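Local atomic coordinates of ribose-5-phosphate isomerase RpiB (Thermotoga maritima, PDB entry 1O1X), a protein that probably interconverts ribose 5-phosphate and ribulose 5-phosphate. Residues V62-L66 against A87-I93; A107-A113 against F135-D141. One frame throughout, in Å; residues are numbered along the deposited sequence. Where two conformers were deposited one is given.

Contact 1. Residues V62-L66 against A87-I93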
loop_
_atom_site.group_PDB
_atom_site.type_symbol
_atom_site.label_atom_id
_atom_site.label_comp_id
_atom_site.label_asym_id
_atom_site.label_seq_id
_atom_site.Cartn_x
_atom_site.Cartn_y
_atom_site.Cartn_z
ATOM N N VAL A 62 -24.053 5.841 -9.651
ATOM C CA VAL A 62 -24.443 7.135 -9.121
ATOM C C VAL A 62 -25.935 7.325 -9.170
ATOM O O VAL A 62 -26.541 7.758 -8.176
ATOM C CB VAL A 62 -23.730 8.263 -9.834
ATOM C CG1 VAL A 62 -24.396 9.595 -9.566
ATOM C CG2 VAL A 62 -22.212 8.279 -9.417
ATOM N N GLN A 63 -26.539 7.048 -10.304
ATOM C CA GLN A 63 -27.967 7.265 -10.442
ATOM C C GLN A 63 -28.730 6.388 -9.426
ATOM O O GLN A 63 -29.710 6.789 -8.832
ATOM C CB GLN A 63 -28.378 6.953 -11.884
ATOM C CG GLN A 63 -29.856 6.695 -12.123
ATOM C CD GLN A 63 -30.681 7.912 -11.897
ATOM O OE1 GLN A 63 -30.188 9.044 -12.051
ATOM N NE2 GLN A 63 -31.950 7.704 -11.522
ATOM N N SER A 64 -28.251 5.177 -9.251
ATOM C CA SER A 64 -28.877 4.245 -8.341
ATOM C C SER A 64 -28.779 4.722 -6.866
ATOM O O SER A 64 -29.754 4.631 -6.105
ATOM C CB SER A 64 -28.282 2.859 -8.580
ATOM O OG SER A 64 -28.951 1.942 -7.770
ATOM N N ILE A 65 -27.640 5.301 -6.484
ATOM C CA ILE A 65 -27.468 5.853 -5.145
ATOM C C ILE A 65 -28.324 7.112 -4.954
ATOM O O ILE A 65 -29.043 7.244 -3.952
ATOM C CB ILE A 65 -25.993 6.167 -4.870
ATOM C CG1 ILE A 65 -25.131 4.902 -4.807
ATOM C CG2 ILE A 65 -25.828 6.993 -3.613
ATOM C CD1 ILE A 65 -25.618 3.829 -3.825
ATOM N N LEU A 66 -28.272 8.037 -5.908
ATOM C CA LEU A 66 -29.038 9.281 -5.806
ATOM C C LEU A 66 -30.546 9.062 -5.826
ATOM O O LEU A 66 -31.286 9.838 -5.223
ATOM C CB LEU A 66 -28.648 10.275 -6.914
ATOM C CG LEU A 66 -27.207 10.764 -6.845
ATOM C CD1 LEU A 66 -26.977 11.747 -7.964
ATOM C CD2 LEU A 66 -26.872 11.419 -5.511
ATOM N N ALA A 87 -17.223 9.694 -10.326
ATOM C CA ALA A 87 -18.358 9.564 -9.425
ATOM C C ALA A 87 -18.504 10.787 -8.535
ATOM O O ALA A 87 -19.619 11.178 -8.214
ATOM C CB ALA A 87 -18.283 8.258 -8.605
ATOM N N ASN A 88 -17.390 11.402 -8.168
ATOM C CA ASN A 88 -17.428 12.539 -7.258
ATOM C C ASN A 88 -17.800 13.873 -7.932
ATOM O O ASN A 88 -17.845 14.924 -7.303
ATOM C CB ASN A 88 -16.114 12.600 -6.510
ATOM C CG ASN A 88 -16.040 11.553 -5.396
ATOM O OD1 ASN A 88 -17.016 11.385 -4.624
ATOM N ND2 ASN A 88 -14.902 10.877 -5.295
ATOM N N ARG A 89 -18.111 13.823 -9.224
ATOM C CA ARG A 89 -18.704 14.953 -9.945
ATOM C C ARG A 89 -20.099 15.302 -9.440
ATOM O O ARG A 89 -20.573 16.407 -9.662
ATOM C CB ARG A 89 -18.768 14.648 -11.437
ATOM C CG ARG A 89 -17.451 14.826 -12.153
ATOM C CD ARG A 89 -17.048 16.291 -12.281
ATOM N NE ARG A 89 -15.935 16.434 -13.204
ATOM C CZ ARG A 89 -14.640 16.275 -12.889
ATOM N NH1 ARG A 89 -14.253 15.965 -11.660
ATOM N NH2 ARG A 89 -13.727 16.423 -13.836
ATOM N N TYR A 90 -20.745 14.352 -8.765
ATOM C CA TYR A 90 -22.155 14.482 -8.409
ATOM C C TYR A 90 -22.349 14.857 -6.954
ATOM O O TYR A 90 -21.858 14.165 -6.045
ATOM C CB TYR A 90 -22.873 13.178 -8.728
ATOM C CG TYR A 90 -22.819 12.888 -10.201
ATOM C CD1 TYR A 90 -23.754 13.447 -11.062
ATOM C CD2 TYR A 90 -21.814 12.094 -10.732
ATOM C CE1 TYR A 90 -23.666 13.234 -12.408
ATOM C CE2 TYR A 90 -21.728 11.857 -12.067
ATOM C CZ TYR A 90 -22.647 12.438 -12.901
ATOM O OH TYR A 90 -22.599 12.181 -14.223
ATOM N N ARG A 91 -23.080 15.934 -6.717
ATOM C CA ARG A 91 -23.436 16.291 -5.350
ATOM C C ARG A 91 -24.224 15.141 -4.689
ATOM O O ARG A 91 -25.049 14.458 -5.314
ATOM C CB ARG A 91 -24.222 17.621 -5.313
ATOM C CG ARG A 91 -23.328 18.875 -5.634
ATOM C CD ARG A 91 -24.121 20.196 -5.732
ATOM N NE ARG A 91 -24.656 20.645 -4.444
ATOM C CZ ARG A 91 -25.903 20.411 -4.001
ATOM N NH1 ARG A 91 -26.784 19.719 -4.727
ATOM N NH2 ARG A 91 -26.270 20.861 -2.812
ATOM N N GLY A 92 -23.899 14.875 -3.439
ATOM C CA GLY A 92 -24.492 13.775 -2.715
ATOM C C GLY A 92 -23.714 12.491 -2.783
ATOM O O GLY A 92 -24.067 11.552 -2.081
ATOM N N ILE A 93 -22.714 12.408 -3.664
ATOM C CA ILE A 93 -21.907 11.209 -3.807
ATOM C C ILE A 93 -20.592 11.410 -3.114
ATOM O O ILE A 93 -19.928 12.430 -3.303
ATOM C CB ILE A 93 -21.664 10.873 -5.321
ATOM C CG1 ILE A 93 -22.997 10.616 -6.029
ATOM C CG2 ILE A 93 -20.646 9.716 -5.479
ATOM C CD1 ILE A 93 -23.796 9.384 -5.525
#

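Contact 2. Residues A107-A113 against F135-D141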
loop_
_atom_site.group_PDB
_atom_site.type_symbol
_atom_site.label_atom_id
_atom_site.label_comp_id
_atom_site.label_asym_id
_atom_site.label_seq_id
_atom_site.Cartn_x
_atom_site.Cartn_y
_atom_site.Cartn_z
ATOM N N ALA A 107 -13.270 6.077 5.527
ATOM C CA ALA A 107 -14.183 6.567 4.512
ATOM C C ALA A 107 -15.624 6.604 5.064
ATOM O O ALA A 107 -16.363 7.552 4.805
ATOM C CB ALA A 107 -14.116 5.707 3.246
ATOM N N ARG A 108 -15.992 5.582 5.831
ATOM C CA ARG A 108 -17.300 5.492 6.443
ATOM C C ARG A 108 -17.448 6.346 7.693
ATOM O O ARG A 108 -18.380 7.134 7.803
ATOM C CB ARG A 108 -17.585 4.029 6.768
ATOM C CG ARG A 108 -17.765 3.149 5.497
ATOM C CD ARG A 108 -19.063 3.383 4.684
ATOM N NE ARG A 108 -20.171 3.353 5.609
ATOM C CZ ARG A 108 -21.057 4.298 5.846
ATOM N NH1 ARG A 108 -21.129 5.399 5.130
ATOM N NH2 ARG A 108 -21.884 4.119 6.855
ATOM N N SER A 109 -16.494 6.201 8.615
ATOM C CA SER A 109 -16.487 6.872 9.928
ATOM C C SER A 109 -16.446 8.381 9.796
ATOM O O SER A 109 -17.186 9.086 10.508
ATOM C CB SER A 109 -15.255 6.461 10.753
ATOM O OG SER A 109 -15.427 5.134 11.154
ATOM N N HIS A 110 -15.558 8.856 8.906
ATOM C CA HIS A 110 -15.321 10.284 8.733
ATOM C C HIS A 110 -15.988 10.917 7.527
ATOM O O HIS A 110 -16.427 12.061 7.599
ATOM C CB HIS A 110 -13.806 10.545 8.707
ATOM C CG HIS A 110 -13.114 10.194 9.981
ATOM N ND1 HIS A 110 -11.792 10.504 10.216
ATOM C CD2 HIS A 110 -13.576 9.620 11.122
ATOM C CE1 HIS A 110 -11.464 10.113 11.436
ATOM N NE2 HIS A 110 -12.527 9.567 12.003
ATOM N N ASN A 111 -16.059 10.207 6.404
ATOM C CA ASN A 111 -16.574 10.806 5.175
ATOM C C ASN A 111 -17.998 10.360 4.818
ATOM O O ASN A 111 -18.524 10.792 3.793
ATOM C CB ASN A 111 -15.627 10.550 3.992
ATOM C CG ASN A 111 -14.181 10.926 4.288
ATOM O OD1 ASN A 111 -13.787 12.114 4.257
ATOM N ND2 ASN A 111 -13.385 9.937 4.562
ATOM N N ASN A 112 -18.586 9.481 5.647
ATOM C CA ASN A 112 -19.908 8.876 5.387
ATOM C C ASN A 112 -19.996 8.444 3.924
ATOM O O ASN A 112 -20.973 8.699 3.228
ATOM C CB ASN A 112 -21.051 9.868 5.712
ATOM C CG ASN A 112 -22.394 9.189 5.842
ATOM O OD1 ASN A 112 -22.442 7.957 5.970
ATOM N ND2 ASN A 112 -23.498 9.970 5.833
ATOM N N ALA A 113 -18.966 7.754 3.452
ATOM C CA ALA A 113 -18.869 7.412 2.054
ATOM C C ALA A 113 -20.016 6.504 1.649
ATOM O O ALA A 113 -20.409 5.586 2.390
ATOM C CB ALA A 113 -17.555 6.784 1.781
ATOM N N PHE A 135 -16.142 -1.623 4.793
ATOM C CA PHE A 135 -16.974 -0.574 4.245
ATOM C C PHE A 135 -18.449 -0.768 4.619
ATOM O O PHE A 135 -19.117 0.173 5.014
ATOM C CB PHE A 135 -16.826 -0.517 2.714
ATOM C CG PHE A 135 -17.330 0.757 2.102
ATOM C CD1 PHE A 135 -16.519 1.897 2.073
ATOM C CD2 PHE A 135 -18.590 0.824 1.525
ATOM C CE1 PHE A 135 -16.961 3.066 1.455
ATOM C CE2 PHE A 135 -19.034 2.021 0.933
ATOM C CZ PHE A 135 -18.227 3.117 0.903
ATOM N N LEU A 136 -18.942 -1.997 4.496
ATOM C CA LEU A 136 -20.342 -2.272 4.716
ATOM C C LEU A 136 -20.694 -2.398 6.182
ATOM O O LEU A 136 -21.870 -2.393 6.543
ATOM C CB LEU A 136 -20.746 -3.552 3.974
ATOM C CG LEU A 136 -20.674 -3.489 2.458
ATOM C CD1 LEU A 136 -21.258 -4.786 1.830
ATOM C CD2 LEU A 136 -21.373 -2.309 1.943
ATOM N N SER A 137 -19.718 -2.522 7.059
ATOM C CA SER A 137 -20.050 -2.753 8.436
ATOM C C SER A 137 -19.662 -1.606 9.349
ATOM O O SER A 137 -19.828 -1.702 10.552
ATOM C CB SER A 137 -19.460 -4.107 8.879
ATOM O OG SER A 137 -18.073 -4.000 8.862
ATOM N N THR A 138 -19.174 -0.489 8.811
ATOM C CA THR A 138 -18.743 0.644 9.631
ATOM C C THR A 138 -19.772 1.779 9.585
ATOM O O THR A 138 -20.120 2.274 8.499
ATOM C CB THR A 138 -17.404 1.182 9.109
ATOM O OG1 THR A 138 -16.409 0.153 9.177
ATOM C CG2 THR A 138 -16.855 2.347 9.985
ATOM N N PRO A 139 -20.223 2.226 10.748
ATOM C CA PRO A 139 -21.130 3.369 10.808
ATOM C C PRO A 139 -20.408 4.719 10.649
ATOM O O PRO A 139 -19.193 4.843 10.882
ATOM C CB PRO A 139 -21.756 3.230 12.187
ATOM C CG PRO A 139 -20.707 2.547 13.044
ATOM C CD PRO A 139 -19.894 1.706 12.092
ATOM N N PHE A 140 -21.165 5.721 10.231
ATOM C CA PHE A 140 -20.715 7.101 10.248
ATOM C C PHE A 140 -20.692 7.646 11.672
ATOM O O PHE A 140 -21.629 7.410 12.457
ATOM C CB PHE A 140 -21.608 7.927 9.306
ATOM C CG PHE A 140 -21.275 9.409 9.249
ATOM C CD1 PHE A 140 -19.968 9.850 9.073
ATOM C CD2 PHE A 140 -22.309 10.349 9.308
ATOM C CE1 PHE A 140 -19.693 11.205 8.977
ATOM C CE2 PHE A 140 -22.059 11.676 9.212
ATOM C CZ PHE A 140 -20.748 12.120 9.058
ATOM N N ASP A 141 -19.600 8.332 12.033
ATOM C CA ASP A 141 -19.450 8.891 13.368
ATOM C C ASP A 141 -20.248 10.178 13.574
ATOM O O ASP A 141 -20.511 10.544 14.697
ATOM C CB ASP A 141 -17.996 9.222 13.692
ATOM C CG ASP A 141 -17.136 8.002 13.929
ATOM O OD1 ASP A 141 -17.683 6.885 14.129
ATOM O OD2 ASP A 141 -15.882 8.123 13.975
HETATM O O HOH W 1 -17.387 4.519 12.887
#

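Contact 1. Residues V62-L66 against A87-I93
V62 drives its CG1 methyl over one face of the Y90 ring, joining the last turn of helix 54-66 to the loop between helix 81-87 and strand 95-97 in this Rossmann-like alpha/beta fold with a five-stranded parallel sheet. The approach is a CH-pi contact: CG1 of V62 lies 4.0 Å from the Y90 ring centroid, 25° off the normal and displaced toward the CG side of the ring. With CG1 anti to the backbone N (chi1 164°), the other methyl, CG2, is turned to A87, 4.0 Å from its CB. I93, from the loop, lies beside I65 and L66. Its CD1 is shared by the two side chains, I65 through CG2 at 3.7 Å and L66 through CD2 at 3.7 Å, the L66 chain running across that of I93 at about a right angle. L66 CD2 also rests 3.5 Å from the carbonyl O of R91. Between side chains the contact is thus apolar, made by methyl groups of V62, I65 and L66 against A87, the Y90 ring and I93.

The loop is shaped by two successive beta turns, type I from A87 to Y90 and type II from Y90 to I93, the second closed by I93 N to Y90 O at 3.1 Å. At the positive phi of G92 (93°) a side chain would jam against the carbonyl O of R91 and crowd CD2 of L66. Farther out, the hydroxyl of Y90 finds its polar partner in V155 of the second subunit, and R91 NE hydrogen-bonds to the backbone O of D153 in the same chain.

Contact 2. Residues A107-A113 against F135-D141
Bends at chi2 and chi3 fold R108 back so that its CD lies over the centre of the F135 ring, 3.7 Å from the centroid, while its guanidinium reaches the T138 carbonyl. F140, its CG anti to the backbone N (chi1 179°), lays its ring against the N112 side chain. These groups join the C-terminal ends of helices 101-109 and 125-137, with the loops that follow, in the alpha/beta fold of the RpiB family. NE and NH2 of R108 both donate weakly to T138 O, the shorter from NH2 at 3.0 Å. NH1 of R108 turns back to its own segment, to A113 O at 2.8 Å and N112 OD1 at 3.0 Å, so the guanidinium ties both loops together. Replacing R108 by alanine would probably leave T138 O, A113 O and N112 OD1 without these donors and open a gap over the F135 ring.

CB of N112 sits 3.5 Å from the F140 ring centroid, a CH-pi contact, and the amide stacks on the ring, the planes only 4° apart. Helix 145-152 borders this pair, touching N112 and F140 through I149. Beyond S109, H110, the predicted proton donor, stacks on H145. One water links S109 OG, P139 O and D141 OD1; S109 OG also hydrogen-bonds to R105 O. The two segments are further joined through the backbone: D141 N meets a lone pair of S109 O in the carbonyl plane at 3.0 Å, with an N-H...O angle of 162°.

Both segments of contact 1 precede those of contact 2 along the chain; the centres of the two contacts are 16 Å apart and their nearest atoms about 7 Å apart, without touching. Strand 95-97, at one edge of the parallel sheet, comes between them in sequence: the 87-93 loop leads into it, and helix 101-109 follows it into contact 2. A107 and A113 of contact 2 also pack on A96 of that strand. Both contacts reach the second subunit, contact 1 through R89 and its neighbours and contact 2 through A107 and N111. Contact 2 holds the predicted proton donor H110 and the predicted substrate-binding N111, whereas contact 1 lies farther from the predicted substrate-binding residues.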